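PDB 3BJX: halocarboxylic acid dehalogenase DehI from Pseudomonas putida, which probably hydrolyses the carbon-halogen bond of 2-haloalkanoic acids, releasing halide and leaving a hydroxy acid. Local coordinates for residues G32-T37 against G62-A67; T44-W49 against N129-L134; R55-F60 against T274-M279; W68-E73 against A254-S259. All blocks are in the same frame, centred on the assembly; numbering follows the deposited sequence.

Contact 1 (G32-T37 against G62-A67)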
loop_
_atom_site.group_PDB
_atom_site.type_symbol
_atom_site.label_atom_id
_atom_site.label_comp_id
_atom_site.label_asym_id
_atom_site.label_seq_id
_atom_site.Cartn_x
_atom_site.Cartn_y
_atom_site.Cartn_z
ATOM N N GLY A 32 -24.392 -16.238 7.490
ATOM C CA GLY A 32 -23.696 -17.138 8.437
ATOM C C GLY A 32 -22.854 -16.427 9.488
ATOM O O GLY A 32 -23.261 -15.390 10.002
ATOM N N GLU A 33 -21.682 -16.982 9.811
ATOM C CA GLU A 33 -20.788 -16.357 10.791
ATOM C C GLU A 33 -20.259 -14.989 10.320
ATOM O O GLU A 33 -20.103 -14.070 11.131
ATOM C CB GLU A 33 -19.647 -17.294 11.241
ATOM C CG GLU A 33 -18.722 -17.797 10.127
ATOM C CD GLU A 33 -17.321 -18.223 10.614
ATOM O OE1 GLU A 33 -17.091 -18.262 11.847
ATOM O OE2 GLU A 33 -16.448 -18.511 9.748
HETATM N N MSE A 34 -20.035 -14.853 9.013
HETATM C CA MSE A 34 -19.625 -13.589 8.415
HETATM C C MSE A 34 -20.657 -12.466 8.647
HETATM O O MSE A 34 -20.309 -11.314 8.950
HETATM C CB MSE A 34 -19.365 -13.791 6.925
HETATM C CG MSE A 34 -18.611 -12.651 6.271
HETATM SE SE MSE A 34 -16.846 -12.400 7.075
HETATM C CE MSE A 34 -15.870 -13.788 6.091
ATOM N N GLU A 35 -21.930 -12.806 8.512
ATOM C CA GLU A 35 -22.996 -11.865 8.758
ATOM C C GLU A 35 -23.016 -11.462 10.227
ATOM O O GLU A 35 -23.292 -10.307 10.544
ATOM C CB GLU A 35 -24.321 -12.481 8.366
ATOM C CG GLU A 35 -25.497 -11.523 8.415
ATOM C CD GLU A 35 -26.813 -12.194 8.067
ATOM O OE1 GLU A 35 -26.822 -13.418 7.787
ATOM O OE2 GLU A 35 -27.838 -11.482 8.073
ATOM N N SER A 36 -22.726 -12.419 11.111
ATOM C CA SER A 36 -22.675 -12.184 12.547
ATOM C C SER A 36 -21.542 -11.252 12.907
ATOM O O SER A 36 -21.742 -10.292 13.649
ATOM C CB SER A 36 -22.499 -13.501 13.295
ATOM O OG SER A 36 -23.760 -14.083 13.510
ATOM N N THR A 37 -20.356 -11.573 12.388
ATOM C CA THR A 37 -19.144 -10.718 12.434
ATOM C C THR A 37 -19.402 -9.260 12.020
ATOM O O THR A 37 -19.095 -8.341 12.779
ATOM C CB THR A 37 -17.985 -11.325 11.567
ATOM O OG1 THR A 37 -17.585 -12.578 12.117
ATOM C CG2 THR A 37 -16.776 -10.424 11.542
ATOM N N GLY A 62 -11.863 -17.667 6.015
ATOM C CA GLY A 62 -11.685 -17.803 7.454
ATOM C C GLY A 62 -11.150 -16.588 8.206
ATOM O O GLY A 62 -11.278 -16.506 9.437
ATOM N N TYR A 63 -10.539 -15.659 7.478
ATOM C CA TYR A 63 -9.709 -14.646 8.116
ATOM C C TYR A 63 -10.441 -13.731 9.072
ATOM O O TYR A 63 -10.105 -13.678 10.256
ATOM C CB TYR A 63 -8.898 -13.816 7.100
ATOM C CG TYR A 63 -8.073 -12.747 7.780
ATOM C CD1 TYR A 63 -7.069 -13.089 8.708
ATOM C CD2 TYR A 63 -8.305 -11.397 7.524
ATOM C CE1 TYR A 63 -6.313 -12.107 9.362
ATOM C CE2 TYR A 63 -7.568 -10.409 8.176
ATOM C CZ TYR A 63 -6.570 -10.765 9.089
ATOM O OH TYR A 63 -5.848 -9.770 9.723
ATOM N N LEU A 64 -11.432 -13.016 8.547
ATOM C CA LEU A 64 -12.046 -11.874 9.251
ATOM C C LEU A 64 -12.803 -12.285 10.513
ATOM O O LEU A 64 -12.694 -11.609 11.526
ATOM C CB LEU A 64 -12.932 -11.030 8.302
ATOM C CG LEU A 64 -13.739 -9.887 8.956
ATOM C CD1 LEU A 64 -12.811 -8.707 9.325
ATOM C CD2 LEU A 64 -14.949 -9.388 8.127
ATOM N N PRO A 65 -13.588 -13.379 10.466
ATOM C CA PRO A 65 -14.226 -13.791 11.716
ATOM C C PRO A 65 -13.226 -14.017 12.851
ATOM O O PRO A 65 -13.488 -13.597 13.996
ATOM C CB PRO A 65 -14.926 -15.097 11.333
ATOM C CG PRO A 65 -15.242 -14.905 9.868
ATOM C CD PRO A 65 -14.002 -14.241 9.344
ATOM N N LEU A 66 -12.100 -14.671 12.527
ATOM C CA LEU A 66 -11.048 -14.943 13.491
ATOM C C LEU A 66 -10.338 -13.659 13.894
ATOM O O LEU A 66 -10.279 -13.346 15.080
ATOM C CB LEU A 66 -10.049 -15.962 12.940
ATOM C CG LEU A 66 -8.773 -16.182 13.763
ATOM C CD1 LEU A 66 -9.004 -17.086 14.973
ATOM C CD2 LEU A 66 -7.681 -16.733 12.856
ATOM N N ALA A 67 -9.814 -12.921 12.906
ATOM C CA ALA A 67 -9.191 -11.617 13.127
ATOM C C ALA A 67 -10.034 -10.669 13.981
ATOM O O ALA A 67 -9.530 -10.049 14.919
ATOM C CB ALA A 67 -8.841 -10.968 11.817
HETATM O O HOH W 1 -16.007 -12.976 14.602
#

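Contact 2 (T44-W49 against N129-L134). With SO4 (sulfate ion), chain E.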
loop_
_atom_site.group_PDB
_atom_site.type_symbol
_atom_site.label_atom_id
_atom_site.label_comp_id
_atom_site.label_asym_id
_atom_site.label_seq_id
_atom_site.Cartn_x
_atom_site.Cartn_y
_atom_site.Cartn_z
ATOM N N THR A 44 -19.871 -3.114 18.087
ATOM C CA THR A 44 -18.672 -2.983 18.932
ATOM C C THR A 44 -17.953 -1.659 18.668
ATOM O O THR A 44 -17.512 -0.973 19.617
ATOM C CB THR A 44 -17.696 -4.157 18.692
ATOM O OG1 THR A 44 -18.362 -5.389 18.969
ATOM C CG2 THR A 44 -16.423 -4.043 19.564
ATOM N N LEU A 45 -17.842 -1.300 17.382
ATOM C CA LEU A 45 -17.284 -0.001 17.007
ATOM C C LEU A 45 -18.276 1.185 17.040
ATOM O O LEU A 45 -17.849 2.329 16.903
ATOM C CB LEU A 45 -16.519 -0.092 15.670
ATOM C CG LEU A 45 -15.381 -1.128 15.616
ATOM C CD1 LEU A 45 -14.633 -1.074 14.317
ATOM C CD2 LEU A 45 -14.394 -0.976 16.797
ATOM N N ARG A 46 -19.582 0.920 17.252
ATOM C CA ARG A 46 -20.639 1.974 17.267
ATOM C C ARG A 46 -20.621 2.747 15.948
ATOM O O ARG A 46 -20.492 3.977 15.919
ATOM C CB ARG A 46 -20.533 2.961 18.463
ATOM C CG ARG A 46 -20.117 2.361 19.822
ATOM C CD ARG A 46 -19.579 3.439 20.774
ATOM N NE ARG A 46 -20.672 4.262 21.264
ATOM C CZ ARG A 46 -20.803 5.582 21.087
ATOM N NH1 ARG A 46 -19.875 6.305 20.449
ATOM N NH2 ARG A 46 -21.878 6.195 21.583
ATOM N N VAL A 47 -20.743 1.993 14.857
ATOM C CA VAL A 47 -20.714 2.528 13.500
ATOM C C VAL A 47 -21.813 1.865 12.666
ATOM O O VAL A 47 -22.156 0.699 12.897
ATOM C CB VAL A 47 -19.318 2.311 12.815
ATOM C CG1 VAL A 47 -18.229 3.170 13.475
ATOM C CG2 VAL A 47 -18.917 0.844 12.799
ATOM N N PRO A 48 -22.374 2.597 11.693
ATOM C CA PRO A 48 -23.448 2.080 10.869
ATOM C C PRO A 48 -22.998 1.477 9.516
ATOM O O PRO A 48 -23.813 1.336 8.592
ATOM C CB PRO A 48 -24.324 3.329 10.647
ATOM C CG PRO A 48 -23.425 4.508 10.879
ATOM C CD PRO A 48 -22.089 4.004 11.359
ATOM N N TRP A 49 -21.723 1.145 9.387
ATOM C CA TRP A 49 -21.230 0.471 8.193
ATOM C C TRP A 49 -20.078 -0.466 8.555
ATOM O O TRP A 49 -19.424 -0.302 9.594
ATOM C CB TRP A 49 -20.828 1.479 7.089
ATOM C CG TRP A 49 -19.409 1.990 7.134
ATOM C CD1 TRP A 49 -18.386 1.663 6.277
ATOM C CD2 TRP A 49 -18.847 2.924 8.075
ATOM N NE1 TRP A 49 -17.230 2.329 6.627
ATOM C CE2 TRP A 49 -17.484 3.108 7.728
ATOM C CE3 TRP A 49 -19.361 3.624 9.178
ATOM C CZ2 TRP A 49 -16.626 3.974 8.447
ATOM C CZ3 TRP A 49 -18.490 4.485 9.901
ATOM C CH2 TRP A 49 -17.145 4.637 9.529
ATOM N N ASN A 129 -14.034 6.280 11.117
ATOM C CA ASN A 129 -12.913 6.210 10.177
ATOM C C ASN A 129 -11.596 5.977 10.904
ATOM O O ASN A 129 -10.908 5.008 10.594
ATOM C CB ASN A 129 -12.876 7.436 9.225
ATOM C CG ASN A 129 -13.594 7.186 7.894
ATOM O OD1 ASN A 129 -13.983 6.056 7.590
ATOM N ND2 ASN A 129 -13.762 8.238 7.093
ATOM N N PRO A 130 -11.272 6.830 11.911
ATOM C CA PRO A 130 -10.098 6.603 12.782
ATOM C C PRO A 130 -10.156 5.269 13.554
ATOM O O PRO A 130 -9.106 4.618 13.768
ATOM C CB PRO A 130 -10.131 7.789 13.762
ATOM C CG PRO A 130 -11.523 8.364 13.674
ATOM C CD PRO A 130 -11.996 8.068 12.273
ATOM N N LYS A 131 -11.356 4.846 13.957
ATOM C CA LYS A 131 -11.474 3.538 14.661
ATOM C C LYS A 131 -11.040 2.394 13.749
ATOM O O LYS A 131 -10.239 1.536 14.148
ATOM C CB LYS A 131 -12.880 3.302 15.212
ATOM C CG LYS A 131 -13.338 4.410 16.129
ATOM C CD LYS A 131 -14.594 4.077 16.866
ATOM C CE LYS A 131 -14.287 3.326 18.145
ATOM N NZ LYS A 131 -15.545 3.118 18.953
ATOM N N TYR A 132 -11.532 2.416 12.509
ATOM C CA TYR A 132 -11.121 1.450 11.505
ATOM C C TYR A 132 -9.647 1.503 11.159
ATOM O O TYR A 132 -9.056 0.485 10.856
ATOM C CB TYR A 132 -11.945 1.593 10.226
ATOM C CG TYR A 132 -13.253 0.887 10.297
ATOM C CD1 TYR A 132 -13.305 -0.502 10.449
ATOM C CD2 TYR A 132 -14.461 1.602 10.207
ATOM C CE1 TYR A 132 -14.540 -1.164 10.525
ATOM C CE2 TYR A 132 -15.676 0.954 10.260
ATOM C CZ TYR A 132 -15.715 -0.426 10.433
ATOM O OH TYR A 132 -16.929 -1.056 10.469
ATOM N N LEU A 133 -9.060 2.687 11.165
ATOM C CA LEU A 133 -7.610 2.816 10.984
ATOM C C LEU A 133 -6.811 2.042 12.049
ATOM O O LEU A 133 -5.733 1.545 11.756
ATOM C CB LEU A 133 -7.186 4.299 10.952
ATOM C CG LEU A 133 -5.717 4.663 10.717
ATOM C CD1 LEU A 133 -5.135 4.007 9.426
ATOM C CD2 LEU A 133 -5.515 6.201 10.712
ATOM N N LEU A 134 -7.343 1.934 13.262
ATOM C CA LEU A 134 -6.697 1.169 14.335
ATOM C C LEU A 134 -6.846 -0.320 14.122
ATOM O O LEU A 134 -5.864 -1.058 14.195
ATOM C CB LEU A 134 -7.276 1.529 15.701
ATOM C CG LEU A 134 -6.896 2.877 16.268
ATOM C CD1 LEU A 134 -7.925 3.246 17.315
ATOM C CD2 LEU A 134 -5.436 2.919 16.814
HETATM S S SO4 E . -14.481 2.754 4.445
HETATM O O1 SO4 E . -15.034 3.903 5.187
HETATM O O2 SO4 E . -13.408 2.132 5.222
HETATM O O3 SO4 E . -15.543 1.783 4.229
HETATM O O4 SO4 E . -13.938 3.151 3.145
#

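Contact 3 (R55-F60 against T274-M279)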
loop_
_atom_site.group_PDB
_atom_site.type_symbol
_atom_site.label_atom_id
_atom_site.label_comp_id
_atom_site.label_asym_id
_atom_site.label_seq_id
_atom_site.Cartn_x
_atom_site.Cartn_y
_atom_site.Cartn_z
ATOM N N ARG A 55 -14.758 -5.593 4.199
ATOM C CA ARG A 55 -15.534 -6.287 3.175
ATOM C C ARG A 55 -14.654 -6.989 2.136
ATOM O O ARG A 55 -15.042 -8.045 1.596
ATOM C CB ARG A 55 -16.531 -5.329 2.490
ATOM C CG ARG A 55 -17.390 -4.550 3.489
ATOM C CD ARG A 55 -18.622 -3.941 2.843
ATOM N NE ARG A 55 -18.351 -3.023 1.729
ATOM C CZ ARG A 55 -18.353 -1.691 1.813
ATOM N NH1 ARG A 55 -18.560 -1.077 2.971
ATOM N NH2 ARG A 55 -18.119 -0.956 0.717
ATOM N N VAL A 56 -13.488 -6.404 1.860
ATOM C CA VAL A 56 -12.475 -7.052 1.035
ATOM C C VAL A 56 -11.806 -8.227 1.757
ATOM O O VAL A 56 -11.528 -9.253 1.137
ATOM C CB VAL A 56 -11.416 -6.033 0.518
ATOM C CG1 VAL A 56 -10.288 -6.741 -0.220
ATOM C CG2 VAL A 56 -12.103 -4.978 -0.388
ATOM N N LEU A 57 -11.573 -8.065 3.061
ATOM C CA LEU A 57 -10.935 -9.084 3.915
ATOM C C LEU A 57 -11.855 -10.263 4.101
ATOM O O LEU A 57 -11.400 -11.396 4.247
ATOM C CB LEU A 57 -10.600 -8.517 5.302
ATOM C CG LEU A 57 -9.546 -7.422 5.415
ATOM C CD1 LEU A 57 -9.454 -6.896 6.881
ATOM C CD2 LEU A 57 -8.174 -7.901 4.884
ATOM N N ALA A 58 -13.152 -9.966 4.112
ATOM C CA ALA A 58 -14.213 -10.957 4.107
ATOM C C ALA A 58 -14.135 -11.943 2.935
ATOM O O ALA A 58 -14.748 -13.013 2.997
ATOM C CB ALA A 58 -15.571 -10.251 4.101
ATOM N N THR A 59 -13.404 -11.589 1.874
ATOM C CA THR A 59 -13.239 -12.487 0.704
ATOM C C THR A 59 -12.078 -13.497 0.856
ATOM O O THR A 59 -11.883 -14.346 -0.020
ATOM C CB THR A 59 -13.072 -11.712 -0.630
ATOM O OG1 THR A 59 -11.754 -11.175 -0.700
ATOM C CG2 THR A 59 -14.046 -10.586 -0.734
ATOM N N PHE A 60 -11.329 -13.400 1.957
ATOM C CA PHE A 60 -10.247 -14.340 2.297
ATOM C C PHE A 60 -10.789 -15.424 3.231
ATOM O O PHE A 60 -11.288 -15.114 4.310
ATOM C CB PHE A 60 -9.077 -13.609 2.980
ATOM C CG PHE A 60 -8.298 -12.693 2.063
ATOM C CD1 PHE A 60 -7.163 -13.155 1.391
ATOM C CD2 PHE A 60 -8.690 -11.376 1.873
ATOM C CE1 PHE A 60 -6.446 -12.319 0.526
ATOM C CE2 PHE A 60 -7.980 -10.533 1.013
ATOM C CZ PHE A 60 -6.850 -11.004 0.346
ATOM N N THR A 274 -1.607 -9.688 3.246
ATOM C CA THR A 274 -0.566 -8.761 3.708
ATOM C C THR A 274 -0.626 -7.471 2.918
ATOM O O THR A 274 -0.574 -6.393 3.518
ATOM C CB THR A 274 0.860 -9.346 3.559
ATOM O OG1 THR A 274 0.971 -10.543 4.329
ATOM C CG2 THR A 274 1.932 -8.346 4.002
ATOM N N GLY A 275 -0.723 -7.590 1.592
ATOM C CA GLY A 275 -0.774 -6.445 0.669
ATOM C C GLY A 275 -2.052 -5.644 0.832
ATOM O O GLY A 275 -2.043 -4.424 0.731
ATOM N N VAL A 276 -3.147 -6.333 1.111
ATOM C CA VAL A 276 -4.453 -5.696 1.306
ATOM C C VAL A 276 -4.472 -4.843 2.585
ATOM O O VAL A 276 -4.940 -3.697 2.572
ATOM C CB VAL A 276 -5.592 -6.756 1.301
ATOM C CG1 VAL A 276 -6.888 -6.199 1.846
ATOM C CG2 VAL A 276 -5.828 -7.258 -0.096
ATOM N N LEU A 277 -3.917 -5.390 3.664
ATOM C CA LEU A 277 -3.796 -4.679 4.948
ATOM C C LEU A 277 -2.898 -3.448 4.864
ATOM O O LEU A 277 -3.280 -2.374 5.339
ATOM C CB LEU A 277 -3.334 -5.627 6.058
ATOM C CG LEU A 277 -4.448 -6.593 6.497
ATOM C CD1 LEU A 277 -3.862 -7.870 7.066
ATOM C CD2 LEU A 277 -5.456 -5.916 7.475
ATOM N N PHE A 278 -1.737 -3.610 4.245
ATOM C CA PHE A 278 -0.844 -2.500 3.922
ATOM C C PHE A 278 -1.592 -1.373 3.223
ATOM O O PHE A 278 -1.636 -0.253 3.713
ATOM C CB PHE A 278 0.260 -2.987 3.002
ATOM C CG PHE A 278 1.333 -1.975 2.752
ATOM C CD1 PHE A 278 2.448 -1.920 3.584
ATOM C CD2 PHE A 278 1.241 -1.082 1.678
ATOM C CE1 PHE A 278 3.436 -1.001 3.355
ATOM C CE2 PHE A 278 2.245 -0.157 1.435
ATOM C CZ PHE A 278 3.347 -0.122 2.279
HETATM N N MSE A 279 -2.182 -1.688 2.079
HETATM C CA MSE A 279 -2.988 -0.734 1.330
HETATM C C MSE A 279 -4.089 -0.025 2.133
HETATM O O MSE A 279 -4.326 1.165 1.946
HETATM C CB MSE A 279 -3.621 -1.457 0.148
HETATM C CG MSE A 279 -4.359 -0.549 -0.782
HETATM SE SE MSE A 279 -4.782 -1.477 -2.416
HETATM C CE MSE A 279 -6.144 -2.760 -1.743
#

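Contact 4 (W68-E73 against A254-S259). With SO4 (sulfate ion), chain G.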
loop_
_atom_site.group_PDB
_atom_site.type_symbol
_atom_site.label_atom_id
_atom_site.label_comp_id
_atom_site.label_asym_id
_atom_site.label_seq_id
_atom_site.Cartn_x
_atom_site.Cartn_y
_atom_site.Cartn_z
ATOM N N TRP A 68 -11.316 -10.554 13.688
ATOM C CA TRP A 68 -12.176 -9.713 14.526
ATOM C C TRP A 68 -12.338 -10.220 15.971
ATOM O O TRP A 68 -12.324 -9.431 16.922
ATOM C CB TRP A 68 -13.546 -9.513 13.876
ATOM C CG TRP A 68 -14.487 -8.805 14.770
ATOM C CD1 TRP A 68 -15.608 -9.313 15.343
ATOM C CD2 TRP A 68 -14.366 -7.454 15.241
ATOM N NE1 TRP A 68 -16.206 -8.355 16.141
ATOM C CE2 TRP A 68 -15.460 -7.206 16.084
ATOM C CE3 TRP A 68 -13.442 -6.424 15.017
ATOM C CZ2 TRP A 68 -15.657 -5.980 16.689
ATOM C CZ3 TRP A 68 -13.640 -5.216 15.636
ATOM C CH2 TRP A 68 -14.734 -5.003 16.455
ATOM N N ARG A 69 -12.488 -11.536 16.127
ATOM C CA ARG A 69 -12.662 -12.183 17.431
ATOM C C ARG A 69 -11.484 -11.894 18.373
ATOM O O ARG A 69 -11.648 -11.798 19.586
ATOM C CB ARG A 69 -12.826 -13.688 17.208
ATOM C CG ARG A 69 -12.920 -14.571 18.462
ATOM C CD ARG A 69 -13.006 -16.055 18.088
ATOM N NE ARG A 69 -13.896 -16.257 16.943
ATOM C CZ ARG A 69 -13.595 -16.952 15.846
ATOM N NH1 ARG A 69 -12.427 -17.580 15.722
ATOM N NH2 ARG A 69 -14.493 -17.037 14.873
ATOM N N ARG A 70 -10.303 -11.730 17.798
ATOM C CA ARG A 70 -9.088 -11.537 18.571
ATOM C C ARG A 70 -8.783 -10.051 18.868
ATOM O O ARG A 70 -7.963 -9.745 19.737
ATOM C CB ARG A 70 -7.921 -12.209 17.846
ATOM C CG ARG A 70 -8.265 -13.596 17.322
ATOM C CD ARG A 70 -8.010 -14.665 18.360
ATOM N NE ARG A 70 -6.588 -14.936 18.359
ATOM C CZ ARG A 70 -6.019 -16.076 17.999
ATOM N NH1 ARG A 70 -6.736 -17.144 17.657
ATOM N NH2 ARG A 70 -4.700 -16.139 18.019
ATOM N N SER A 71 -9.471 -9.150 18.172
ATOM C CA SER A 71 -9.261 -7.713 18.287
ATOM C C SER A 71 -10.423 -6.989 18.969
ATOM O O SER A 71 -10.272 -5.859 19.415
ATOM C CB SER A 71 -9.047 -7.108 16.890
ATOM O OG SER A 71 -8.142 -7.881 16.118
ATOM N N ALA A 72 -11.582 -7.639 19.045
ATOM C CA ALA A 72 -12.821 -6.998 19.497
ATOM C C ALA A 72 -12.764 -6.406 20.902
ATOM O O ALA A 72 -13.241 -5.284 21.118
ATOM C CB ALA A 72 -14.009 -7.957 19.360
ATOM N N GLU A 73 -12.192 -7.154 21.846
ATOM C CA GLU A 73 -12.102 -6.712 23.242
ATOM C C GLU A 73 -11.237 -5.475 23.394
ATOM O O GLU A 73 -11.476 -4.640 24.243
ATOM C CB GLU A 73 -11.490 -7.815 24.103
ATOM C CG GLU A 73 -12.389 -9.010 24.380
ATOM C CD GLU A 73 -11.575 -10.225 24.804
ATOM O OE1 GLU A 73 -11.163 -10.290 25.990
ATOM O OE2 GLU A 73 -11.320 -11.102 23.939
ATOM N N ALA A 254 -4.535 -7.883 19.969
ATOM C CA ALA A 254 -5.362 -7.605 18.825
ATOM C C ALA A 254 -4.679 -8.259 17.642
ATOM O O ALA A 254 -3.511 -8.677 17.736
ATOM C CB ALA A 254 -5.491 -6.114 18.621
ATOM N N GLY A 255 -5.408 -8.384 16.540
ATOM C CA GLY A 255 -4.848 -8.966 15.323
ATOM C C GLY A 255 -4.585 -10.450 15.437
ATOM O O GLY A 255 -4.986 -11.082 16.414
ATOM N N VAL A 256 -3.936 -11.003 14.414
ATOM C CA VAL A 256 -3.510 -12.415 14.388
ATOM C C VAL A 256 -2.232 -12.537 13.547
ATOM O O VAL A 256 -2.152 -12.021 12.422
ATOM C CB VAL A 256 -4.689 -13.429 13.996
ATOM C CG1 VAL A 256 -5.494 -12.973 12.800
ATOM C CG2 VAL A 256 -4.192 -14.856 13.801
ATOM N N GLN A 257 -1.213 -13.165 14.133
ATOM C CA GLN A 257 0.124 -13.243 13.527
ATOM C C GLN A 257 0.068 -14.163 12.317
ATOM O O GLN A 257 -0.736 -15.104 12.299
ATOM C CB GLN A 257 1.154 -13.740 14.541
ATOM C CG GLN A 257 1.187 -12.967 15.871
ATOM C CD GLN A 257 2.209 -11.824 15.895
ATOM O OE1 GLN A 257 3.408 -12.048 15.677
ATOM N NE2 GLN A 257 1.744 -10.600 16.194
ATOM N N ARG A 258 0.900 -13.891 11.312
ATOM C CA ARG A 258 0.898 -14.650 10.059
ATOM C C ARG A 258 1.288 -16.120 10.227
ATOM O O ARG A 258 0.846 -16.974 9.449
ATOM C CB ARG A 258 1.793 -13.979 9.018
ATOM C CG ARG A 258 2.211 -14.865 7.859
ATOM C CD ARG A 258 2.944 -14.075 6.773
ATOM N NE ARG A 258 4.152 -13.386 7.242
ATOM C CZ ARG A 258 5.318 -13.980 7.483
ATOM N NH1 ARG A 258 5.459 -15.303 7.327
ATOM N NH2 ARG A 258 6.348 -13.253 7.899
ATOM N N SER A 259 2.122 -16.406 11.224
ATOM C CA SER A 259 2.477 -17.778 11.554
ATOM C C SER A 259 1.241 -18.613 11.935
ATOM O O SER A 259 1.159 -19.807 11.619
ATOM C CB SER A 259 3.535 -17.817 12.670
ATOM O OG SER A 259 3.160 -17.030 13.792
HETATM S S SO4 G . -9.844 -18.814 18.763
HETATM O O1 SO4 G . -11.076 -18.935 17.985
HETATM O O2 SO4 G . -10.014 -19.443 20.074
HETATM O O3 SO4 G . -8.741 -19.444 18.034
HETATM O O4 SO4 G . -9.552 -17.393 18.952
HETATM O O HOH W 2 -4.231 -13.399 18.106
#

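Contact 1 (G32-T37 against G62-A67)
E33 brings its carboxylate to P65, crossing it at about a right angle, with OE2 3.8 Å from P65 CG; this is van der Waals contact. One residue on, the selenomethionine M34 fills the next place. Its CG runs anti to the backbone N (chi1 -166°) and the chain then bends twice, bringing SE to 3.7 Å from L64 CD2 and the terminal methyl CE to 3.8 Å from P65 CD, so one chain end spans two neighbouring residues. T37, a turn after E33 and M34, divides its two branches: CG2 lies 4.0 Å from L64 CD2, and OG1 sits over P65, 3.6 Å from P65 CA. The same OG1 holds a water at 3.0 Å, and this water donates to P65 O at 2.7 Å, a bridge that takes the place of a direct polar bond. A valine in place of T37 would lack the hydroxyl, and the water would probably lose its hold on helix 32-45, leaving P65 O without that bridge. P65 stands in the first turn of helix 63-71, where proline is tolerated; with L64 it faces helix 32-45 in a helix-helix packing of this all-alpha fold, the short segments crossing at 46° with axes 9.5 Å apart.

Contact 2 (T44-W49 against N129-L134)
Y132 pushes the CE2 edge of its ring against one face of the W49 indole, an offset edge-to-face pair with planes at 60° and CE2 of Y132 3.6 Å from CZ2 of W49. In this all-helical fold the pair joins the long helix 112-143 to the chain leaving helix 32-45, which breaks at R46 with positive phi. L45 CD1 lies over a face of the Y132 ring, 4.2 Å from its centroid, in a CH-pi contact. The phenol reaches past V47 CG2 and donates to W49 O at 2.7 Å, in the carbonyl plane on a lone pair, which ties the far end of the ring to the backbone of W49. A phenylalanine here would lack the hydroxyl and would probably leave W49 O without this donor. K131 arches alongside, its chain bent at chi3, and NZ donates to L45 O at 3.2 Å from above the carbonyl plane. The ammonium also bonds the Y127 hydroxyl, as does R46 NH1, and forms a salt bridge with E81, whose carboxylate probably offsets these like charges. N129 turns ND2 to D204, while its OD1 stands 3.5 Å from W49 CZ2, amide and indole planes nearly perpendicular. A sulfate, probably from the crystallisation liquor, lies at the indole edge and is also held by S203 OG and F52 N; W49 NE1 donates to its O3 at 3.0 Å.

Contact 3 (R55-F60 against T274-M279)
V276 carries the tighter part of this contact, setting its two methyls against three side chains. V276 CG1, anti to its own backbone N (chi1 165°), approaches L57 CD2 to 3.7 Å and also meets V56 CG1, at 4.0 Å. The other methyl, V276 CG2, comes up at the edge of the F60 ring, near its plane, 3.9 Å from F60 CZ. Packing slackens on the flank of L277, where L57 CD1 and L277 CD2 meet at 4.2 Å with the two side chains crossing at about a right angle; L277 also leans on L139, S140 and M143 of helix 112-143. No hydrogen bond crosses between 55-60 and 274-279, so the join is wholly apolar. Polarity gathers instead on the outer side, at partly exposed T59. There V56 O accepts twice from one residue, from T59 N and, in the carbonyl plane at 2.7 Å, from T59 OG1, while F60 N closes a type I turn onto L57 O at 3.0 Å. That turn brings F60 round toward V276. The same T59 OG1 bonds to N268 ND2 of the second subunit, and V276 packs on A271 of that subunit. The arrangement is a hydrophobic helix-helix seam between short helix 52-57, with the turn that follows it, and long helix 267-299, beside the second subunit, which both segments touch.

Contact 4 (W68-E73 against A254-S259)
S71 OG accepts the backbone N-H of G255 at 2.8 Å and a nearly straight 162°, the direct hydrogen bond between the two segments. The hydroxyl stands beside its own backbone N (chi1 -46°), where it can also bond to A67 O one turn earlier in the helix; one oxygen thus serves as donor to the helix and acceptor from the loop. G255 adopts positive phi, which favours glycine, and its carbonyl oxygen lies 3.5 Å from R70 CB. The R70 carbonyl oxygen in turn receives a CA-H contact from A254 CA at 3.5 Å. Beyond CB the R70 chain bends at chi2 (-88°) and again at chi3, carrying its guanidinium alongside the loop, past V256. From there NH2 donates to a water at 2.8 Å that in turn donates to G255 O, and it also forms a salt bridge with E260. R70 NH1 reaches O4 of a sulfate, probably from the crystallisation liquor, at 3.1 Å. R69 comes to the same ion by another path, extended as far as CD before bending at chi3, with NH1 3.0 Å from O1. Two arginines thus bind one anion. The loop runs alongside helix 63-71, A254 and G255 at R70 and S71 and V256 on Y63, L66 and A67, while S71 meets L139 and A254 meets A138 of helix 112-143; no strand takes part.

How the contacts relate
All four first segments come from residues 32-73, in the order 32-37, 44-49, 55-60 and 68-73. Contact 1 pairs two parts of this region; the others carry it to helix 112-143, to the loop 254-259 and to helix 267-299. Contacts 1 and 2 share helix 32-45, contacts 1 and 4 share helix 63-71. The centres of contacts 1 and 4 lie about 12 Å apart, those of contacts 1 and 2 about 16 Å. Direct touches knit them: M34 CE with A58 O between contacts 1 and 3, Y63 with V256 between 1 and 4, T44 with W68 between 2 and 4. Contact 4 is nested in the loop closed by contact 3, and both touch the second subunit. Together the contacts join the region 32-73 to distant parts of one all-alpha body.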